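PDB 4BQ2: B-agarase from Saccharophagus degradans, which hydrolyses beta-1,4-galactosidic linkages of agarose as an exo-acting beta-agarase of glycoside hydrolase family 50. Local coordinates for residues L20-S25 / L42-K47; V77-H82 / T181-N186. All coordinates share one frame; numbering follows the deposited sequence.

Overall arrangement
Both interactions lie in the N-terminal CBM-like, all-beta part of the chain, their centres 11 Å apart and about 28 and 27 Å from the centre of the chain. Strand 36-44 pairs with strand 22-30 in interaction 1 and with strand 180-191 on its other edge; strand 180-191 in turn meets strand 70-79 in interaction 2. The order across this region is therefore 22-30, 36-44, 180-191, 70-79. A probable hydrogen bond, 2.8 Å from L42 N to V182 O, ties the two contacts directly. The calcium ion is bound by D185 of interaction 2, whereas the side chain of L42 in interaction 1 stays about 14 Å from it.

Interaction 1 of 2, residues L20-S25 / L42-K47; sequences LNARAS and LAMQSK
R23 and A43 face each other as an antiparallel hydrogen-bonded pair, in strands whose axes run 4.6 Å apart at 167°. This is the open end of the beta hairpin of strands 22-30 and 36-44 in the CBM-like domain. R23 N gives its proton to A43 O at 2.8 Å, and A43 N returns one to R23 O at 2.9 Å. Beyond the paired strands, Q45 N still reaches N21 O, at 3.0 Å.

On one face the methyl of A22 touches two side chains, L42 CD1 at 3.8 Å and M44 CG at 4.0 Å from A22 CB. L42 CG is anti to the backbone N (chi1 -180°), a setting that carries CD1 across to A22. The face holding R23 and A43 is more polar. There the chain of Q45 bends at chi2 and crosses that of R23 at about a right angle, the amide and guanidinium planes 60° apart; the nearest atoms, R23 NH1 and Q45 NE2 at 3.5 Å, are both donors and not hydrogen-bonded. Q45 NE2 bonds weakly back to A43 O, while Q45 OE1 accepts from a water 2.8 Å away, which also donates weakly to N21 OD1.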
ATOM      1  N   LEU A  20      21.218  13.267 -11.194  0.50 22.55           N
ATOM      2  CA  LEU A  20      21.152  11.808 -11.299  0.50 22.73           C
ATOM      3  C   LEU A  20      20.351  11.452 -12.528  0.50 22.01           C
ATOM      4  O   LEU A  20      19.130  11.665 -12.551  0.50 21.69           O
ATOM      5  CB  LEU A  20      20.431  11.198 -10.094  0.50 23.10           C
ATOM      6  CG  LEU A  20      20.831  11.559  -8.672  0.50 24.52           C
ATOM      7  CD1 LEU A  20      20.608  10.343  -7.794  0.50 23.94           C
ATOM      8  CD2 LEU A  20      22.280  12.003  -8.577  0.50 24.55           C
ATOM      9  N   ASN A  21      21.030  10.906 -13.534  1.00 20.84           N
ATOM     10  CA  ASN A  21      20.392  10.525 -14.780  1.00 20.48           C
ATOM     11  C   ASN A  21      19.406  11.573 -15.264  1.00 21.19           C
ATOM     12  O   ASN A  21      18.226  11.291 -15.549  1.00 21.90           O
ATOM     13  CB  ASN A  21      19.743   9.170 -14.617  1.00 21.93           C
ATOM     14  CG  ASN A  21      20.764   8.065 -14.614  1.00 22.20           C
ATOM     15  OD1 ASN A  21      21.416   7.818 -15.635  1.00 24.72           O
ATOM     16  ND2 ASN A  21      20.920   7.412 -13.490  1.00 22.28           N
ATOM     17  N   ALA A  22      19.930  12.788 -15.382  1.00 18.50           N
ATOM     18  CA  ALA A  22      19.148  13.939 -15.722  1.00 18.91           C
ATOM     19  C   ALA A  22      20.071  14.969 -16.346  1.00 20.37           C
ATOM     20  O   ALA A  22      21.244  15.019 -16.009  1.00 20.25           O
ATOM     21  CB  ALA A  22      18.502  14.510 -14.467  1.00 18.06           C
ATOM     22  N   ARG A  23      19.531  15.778 -17.250  1.00 22.39           N
ATOM     23  CA  ARG A  23      20.243  16.950 -17.798  1.00 23.02           C
ATOM     24  C   ARG A  23      19.616  18.228 -17.234  1.00 24.11           C
ATOM     25  O   ARG A  23      18.394  18.342 -17.151  1.00 24.79           O
ATOM     26  CB  ARG A  23      20.108  16.999 -19.323  1.00 27.58           C
ATOM     27  CG  ARG A  23      20.718  15.834 -20.091  1.00 33.22           C
ATOM     28  CD  ARG A  23      20.466  15.974 -21.595  1.00 36.69           C
ATOM     29  NE  ARG A  23      21.291  15.016 -22.334  1.00 44.71           N
ATOM     30  CZ  ARG A  23      20.871  13.820 -22.745  1.00 48.09           C
ATOM     31  NH1 ARG A  23      19.624  13.424 -22.512  1.00 50.56           N
ATOM     32  NH2 ARG A  23      21.691  13.015 -23.401  1.00 50.77           N
ATOM     33  N   ALA A  24      20.452  19.189 -16.867  1.00 24.12           N
ATOM     34  CA  ALA A  24      19.996  20.423 -16.240  1.00 22.67           C
ATOM     35  C   ALA A  24      20.411  21.620 -17.074  1.00 25.13           C
ATOM     36  O   ALA A  24      21.498  21.602 -17.671  1.00 22.13           O
ATOM     37  CB  ALA A  24      20.615  20.542 -14.868  1.00 24.72           C
ATOM     38  N   SER A  25      19.556  22.650 -17.124  1.00 24.37           N
ATOM     39  CA  SER A  25      19.902  23.922 -17.774  1.00 24.85           C
ATOM     40  C   SER A  25      19.061  25.053 -17.170  1.00 25.68           C
ATOM     41  O   SER A  25      18.022  24.801 -16.523  1.00 24.52           O
ATOM     42  CB  SER A  25      19.690  23.862 -19.284  1.00 26.59           C
ATOM     43  OG  SER A  25      18.367  23.471 -19.623  1.00 30.23           O
ATOM     44  N   LEU A  42      14.857  20.660 -15.518  1.00 21.65           N
ATOM     45  CA  LEU A  42      15.429  19.366 -15.122  1.00 19.98           C
ATOM     46  C   LEU A  42      14.814  18.288 -16.008  1.00 20.21           C
ATOM     47  O   LEU A  42      13.623  17.977 -15.873  1.00 18.97           O
ATOM     48  CB  LEU A  42      15.204  19.109 -13.632  1.00 19.28           C
ATOM     49  CG  LEU A  42      15.757  17.783 -13.069  1.00 21.36           C
ATOM     50  CD1 LEU A  42      17.296  17.793 -13.066  1.00 21.68           C
ATOM     51  CD2 LEU A  42      15.218  17.486 -11.672  1.00 21.79           C
ATOM     52  N   ALA A  43      15.610  17.740 -16.934  1.00 19.88           N
ATOM     53  CA  ALA A  43      15.094  16.783 -17.884  1.00 20.27           C
ATOM     54  C   ALA A  43      15.639  15.397 -17.496  1.00 22.08           C
ATOM     55  O   ALA A  43      16.838  15.129 -17.650  1.00 22.19           O
ATOM     56  CB  ALA A  43      15.469  17.177 -19.307  1.00 20.18           C
ATOM     57  N   MET A  44      14.752  14.574 -16.912  1.00 20.80           N
ATOM     58  CA  MET A  44      15.108  13.269 -16.333  1.00 18.65           C
ATOM     59  C   MET A  44      14.940  12.183 -17.373  1.00 19.08           C
ATOM     60  O   MET A  44      13.944  12.133 -18.099  1.00 18.82           O
ATOM     61  CB  MET A  44      14.252  12.967 -15.070  1.00 19.19           C
ATOM     62  CG  MET A  44      14.605  13.873 -13.870  1.00 18.55           C
ATOM     63  SD  MET A  44      13.281  14.103 -12.658  1.00 18.26           S
ATOM     64  CE  MET A  44      12.253  15.247 -13.553  1.00 17.57           C
ATOM     65  N   GLN A  45      15.944  11.323 -17.458  1.00 18.56           N
ATOM     66  CA  GLN A  45      15.913  10.166 -18.318  1.00 18.54           C
ATOM     67  C   GLN A  45      15.259   9.022 -17.523  1.00 18.78           C
ATOM     68  O   GLN A  45      15.870   7.971 -17.261  1.00 19.88           O
ATOM     69  CB  GLN A  45      17.342   9.847 -18.788  1.00 19.57           C
ATOM     70  CG  GLN A  45      17.885  10.855 -19.821  1.00 23.91           C
ATOM     71  CD  GLN A  45      18.317  12.199 -19.231  1.00 24.45           C
ATOM     72  OE1 GLN A  45      19.253  12.283 -18.408  1.00 26.17           O
ATOM     73  NE2 GLN A  45      17.649  13.254 -19.651  1.00 26.92           N
ATOM     74  N   SER A  46      13.997   9.244 -17.137  1.00 17.67           N
ATOM     75  CA  SER A  46      13.297   8.348 -16.227  1.00 18.39           C
ATOM     76  C   SER A  46      12.575   7.242 -16.992  1.00 19.09           C
ATOM     77  O   SER A  46      12.027   6.337 -16.380  1.00 22.48           O
ATOM     78  CB  SER A  46      12.323   9.163 -15.331  1.00 17.18           C
ATOM     79  OG  SER A  46      11.548  10.064 -16.123  1.00 15.03           O
ATOM     80  N   LYS A  47      12.531   7.299 -18.318  1.00 19.21           N
ATOM     81  CA  LYS A  47      12.111   6.082 -19.025  1.00 20.07           C
ATOM     82  C   LYS A  47      13.202   5.000 -18.888  1.00 20.56           C
ATOM     83  O   LYS A  47      12.887   3.852 -18.535  1.00 19.25           O
ATOM     84  CB  LYS A  47      11.741   6.324 -20.492  1.00 20.70           C
ATOM     85  CG  LYS A  47      11.228   5.050 -21.183  1.00 22.02           C
ATOM     86  CD  LYS A  47      10.750   5.324 -22.598  1.00 25.86           C
ATOM     87  CE  LYS A  47      10.250   4.028 -23.236  1.00 29.86           C
ATOM     88  NZ  LYS A  47       9.071   4.340 -24.091  1.00 32.23           N
TER
HETATM   89  O   HOH W   1      20.864  10.077 -18.044  1.00 26.55           O

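Interaction 2 of 2, residues V77-H82 / T181-N186; sequences VSVGDH and TVIIDN. With CA (calcium ion), chain K.
The antiparallel pairing of strands 70-79 and 180-191 joins V77 to I183, two residues before the calcium ligand D185 on the same strand. V77 N donates to I183 O at 3.0 Å, lying in the carbonyl plane, and I183 N donates to V77 O at 2.9 Å. The following pair, S78 with V182, is non-hydrogen-bonded, its CA atoms 4.2 Å apart. V79 N then meets T181 O, with the donor tilted 30° from the carbonyl plane, and the short strand axes run at 143°.

V77 and I183 lie side by side, V77 CG1 resting 4.0 Å from I183 CB. V79 also reaches I183: with CG1 anti to the backbone N (chi1 179°), its CG2 stands anti to the carbonyl carbon and touches I183 CG1 at 3.9 Å. In this beta-rich CBM-like domain the opposite face holds S78 and V182, where V182 CG1 packs near S78 OG, a hydroxyl whose hydrogen-bond partners are I104 O and T84 OG1. One water accepts from T181 N and lies near V79 O and H82 O, at the turn leaving the strand.

Further along strand 180-191, D185 chelates the calcium ion through both carboxylate oxygens, OD2 at 2.5 Å and OD1 at 2.6 Å. D7, E9, S37 and K38 also bind the ion, and a water 2.1 Å from the calcium ion donates to N186 OD1.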
ATOM      1  N   VAL A  77       6.865  23.120 -12.046  1.00 17.45           N
ATOM      2  CA  VAL A  77       5.833  22.760 -13.030  1.00 17.99           C
ATOM      3  C   VAL A  77       6.409  21.673 -13.920  1.00 18.78           C
ATOM      4  O   VAL A  77       7.624  21.620 -14.084  1.00 16.54           O
ATOM      5  CB  VAL A  77       5.436  23.962 -13.902  1.00 18.89           C
ATOM      6  CG1 VAL A  77       6.562  24.343 -14.862  1.00 19.61           C
ATOM      7  CG2 VAL A  77       4.160  23.667 -14.678  1.00 19.68           C
ATOM      8  N   SER A  78       5.557  20.806 -14.482  1.00 18.10           N
ATOM      9  CA  SER A  78       6.023  19.777 -15.440  1.00 18.66           C
ATOM     10  C   SER A  78       5.857  20.340 -16.848  1.00 19.57           C
ATOM     11  O   SER A  78       5.031  21.202 -17.063  1.00 18.72           O
ATOM     12  CB  SER A  78       5.218  18.468 -15.319  1.00 18.70           C
ATOM     13  OG  SER A  78       5.472  17.857 -14.080  1.00 19.89           O
ATOM     14  N   VAL A  79       6.675  19.887 -17.788  1.00 20.28           N
ATOM     15  CA  VAL A  79       6.565  20.364 -19.160  1.00 23.68           C
ATOM     16  C   VAL A  79       6.374  19.121 -19.992  1.00 25.91           C
ATOM     17  O   VAL A  79       6.887  18.063 -19.629  1.00 24.56           O
ATOM     18  CB  VAL A  79       7.834  21.133 -19.581  1.00 24.90           C
ATOM     19  CG1 VAL A  79       7.729  21.615 -21.018  1.00 29.01           C
ATOM     20  CG2 VAL A  79       8.060  22.323 -18.647  1.00 25.97           C
ATOM     21  N   GLY A  80       5.604  19.236 -21.074  1.00 25.99           N
ATOM     22  CA  GLY A  80       5.415  18.129 -21.991  1.00 27.20           C
ATOM     23  C   GLY A  80       4.114  17.382 -21.793  1.00 26.11           C
ATOM     24  O   GLY A  80       3.064  17.972 -21.501  1.00 24.99           O
ATOM     25  N   ASP A  81       4.190  16.072 -21.950  1.00 24.90           N
ATOM     26  CA  ASP A  81       3.001  15.240 -22.017  1.00 27.00           C
ATOM     27  C   ASP A  81       2.595  14.669 -20.653  1.00 25.55           C
ATOM     28  O   ASP A  81       1.442  14.301 -20.464  1.00 27.67           O
ATOM     29  CB  ASP A  81       3.220  14.086 -23.024  1.00 29.86           C
ATOM     30  CG  ASP A  81       3.240  14.557 -24.488  1.00 32.56           C
ATOM     31  OD1 ASP A  81       2.671  15.621 -24.791  1.00 32.95           O
ATOM     32  OD2 ASP A  81       3.810  13.844 -25.351  1.00 35.90           O
ATOM     33  N   HIS A  82       3.529  14.589 -19.708  1.00 21.99           N
ATOM     34  CA  HIS A  82       3.269  13.840 -18.475  1.00 20.30           C
ATOM     35  C   HIS A  82       3.419  14.660 -17.214  1.00 20.24           C
ATOM     36  O   HIS A  82       4.287  15.508 -17.141  1.00 18.85           O
ATOM     37  CB  HIS A  82       4.200  12.648 -18.419  1.00 20.79           C
ATOM     38  CG  HIS A  82       4.098  11.788 -19.625  1.00 20.06           C
ATOM     39  ND1 HIS A  82       3.030  10.945 -19.839  1.00 20.62           N
ATOM     40  CD2 HIS A  82       4.881  11.688 -20.720  1.00 21.31           C
ATOM     41  CE1 HIS A  82       3.179  10.336 -21.002  1.00 20.40           C
ATOM     42  NE2 HIS A  82       4.297  10.763 -21.552  1.00 18.81           N
ATOM     43  N   THR A 181      10.016  15.936 -17.251  1.00 18.40           N
ATOM     44  CA  THR A 181      10.794  17.200 -17.284  1.00 18.94           C
ATOM     45  C   THR A 181      10.048  18.252 -16.446  1.00 19.75           C
ATOM     46  O   THR A 181       8.831  18.416 -16.609  1.00 17.58           O
ATOM     47  CB  THR A 181      10.954  17.720 -18.730  1.00 19.41           C
ATOM     48  OG1 THR A 181      11.577  16.709 -19.533  1.00 21.18           O
ATOM     49  CG2 THR A 181      11.814  19.040 -18.786  1.00 20.31           C
ATOM     50  N   VAL A 182      10.771  18.935 -15.561  1.00 17.10           N
ATOM     51  CA  VAL A 182      10.178  19.976 -14.750  1.00 17.04           C
ATOM     52  C   VAL A 182      10.994  21.259 -14.876  1.00 17.32           C
ATOM     53  O   VAL A 182      12.152  21.224 -15.322  1.00 15.82           O
ATOM     54  CB  VAL A 182      10.104  19.571 -13.258  1.00 16.21           C
ATOM     55  CG1 VAL A 182       9.199  18.345 -13.081  1.00 15.86           C
ATOM     56  CG2 VAL A 182      11.511  19.342 -12.679  1.00 16.79           C
ATOM     57  N   ILE A 183      10.374  22.380 -14.475  1.00 17.97           N
ATOM     58  CA  ILE A 183      11.109  23.613 -14.215  1.00 18.53           C
ATOM     59  C   ILE A 183      10.935  23.876 -12.734  1.00 17.14           C
ATOM     60  O   ILE A 183       9.820  23.803 -12.217  1.00 18.09           O
ATOM     61  CB  ILE A 183      10.554  24.844 -14.976  1.00 19.56           C
ATOM     62  CG1 ILE A 183      10.335  24.547 -16.450  1.00 23.51           C
ATOM     63  CG2 ILE A 183      11.479  26.048 -14.823  1.00 19.38           C
ATOM     64  CD1 ILE A 183      11.580  24.104 -17.174  1.00 25.98           C
ATOM     65  N   ILE A 184      12.032  24.187 -12.063  1.00 16.74           N
ATOM     66  CA  ILE A 184      12.067  24.467 -10.633  1.00 16.01           C
ATOM     67  C   ILE A 184      12.592  25.899 -10.466  1.00 17.77           C
ATOM     68  O   ILE A 184      13.537  26.300 -11.150  1.00 17.69           O
ATOM     69  CB  ILE A 184      13.001  23.486  -9.903  1.00 17.27           C
ATOM     70  CG1 ILE A 184      12.484  22.018 -10.024  1.00 16.43           C
ATOM     71  CG2 ILE A 184      13.181  23.886  -8.436  1.00 17.02           C
ATOM     72  CD1 ILE A 184      13.513  20.974  -9.615  1.00 15.76           C
ATOM     73  N   ASP A 185      11.998  26.663  -9.560  1.00 17.48           N
ATOM     74  CA  ASP A 185      12.488  28.027  -9.294  1.00 18.06           C
ATOM     75  C   ASP A 185      12.207  28.395  -7.855  1.00 18.64           C
ATOM     76  O   ASP A 185      11.333  27.783  -7.204  1.00 18.75           O
ATOM     77  CB  ASP A 185      11.861  28.998 -10.299  1.00 18.67           C
ATOM     78  CG  ASP A 185      12.587  30.346 -10.349  1.00 19.19           C
ATOM     79  OD1 ASP A 185      13.628  30.502  -9.672  1.00 17.94           O
ATOM     80  OD2 ASP A 185      12.084  31.267 -11.025  1.00 17.60           O
ATOM     81  N   ASN A 186      12.991  29.347  -7.321  1.00 18.82           N
ATOM     82  CA  ASN A 186      12.712  29.997  -6.037  1.00 18.60           C
ATOM     83  C   ASN A 186      12.724  29.047  -4.853  1.00 18.75           C
ATOM     84  O   ASN A 186      11.800  29.032  -4.054  1.00 17.52           O
ATOM     85  CB  ASN A 186      11.394  30.786  -6.099  1.00 20.15           C
ATOM     86  CG  ASN A 186      11.437  31.886  -7.156  1.00 21.63           C
ATOM     87  OD1 ASN A 186      12.431  32.606  -7.263  1.00 22.58           O
ATOM     88  ND2 ASN A 186      10.375  32.009  -7.946  1.00 20.76           N
TER
HETATM   89 CA    CA K1797      14.171  32.634 -11.079  1.00 22.65          CA
HETATM   90  O   HOH W   2       6.943  15.766 -17.889  1.00 26.15           O
HETATM   91  O   HOH W   3      13.469  34.019  -9.685  1.00 21.20           O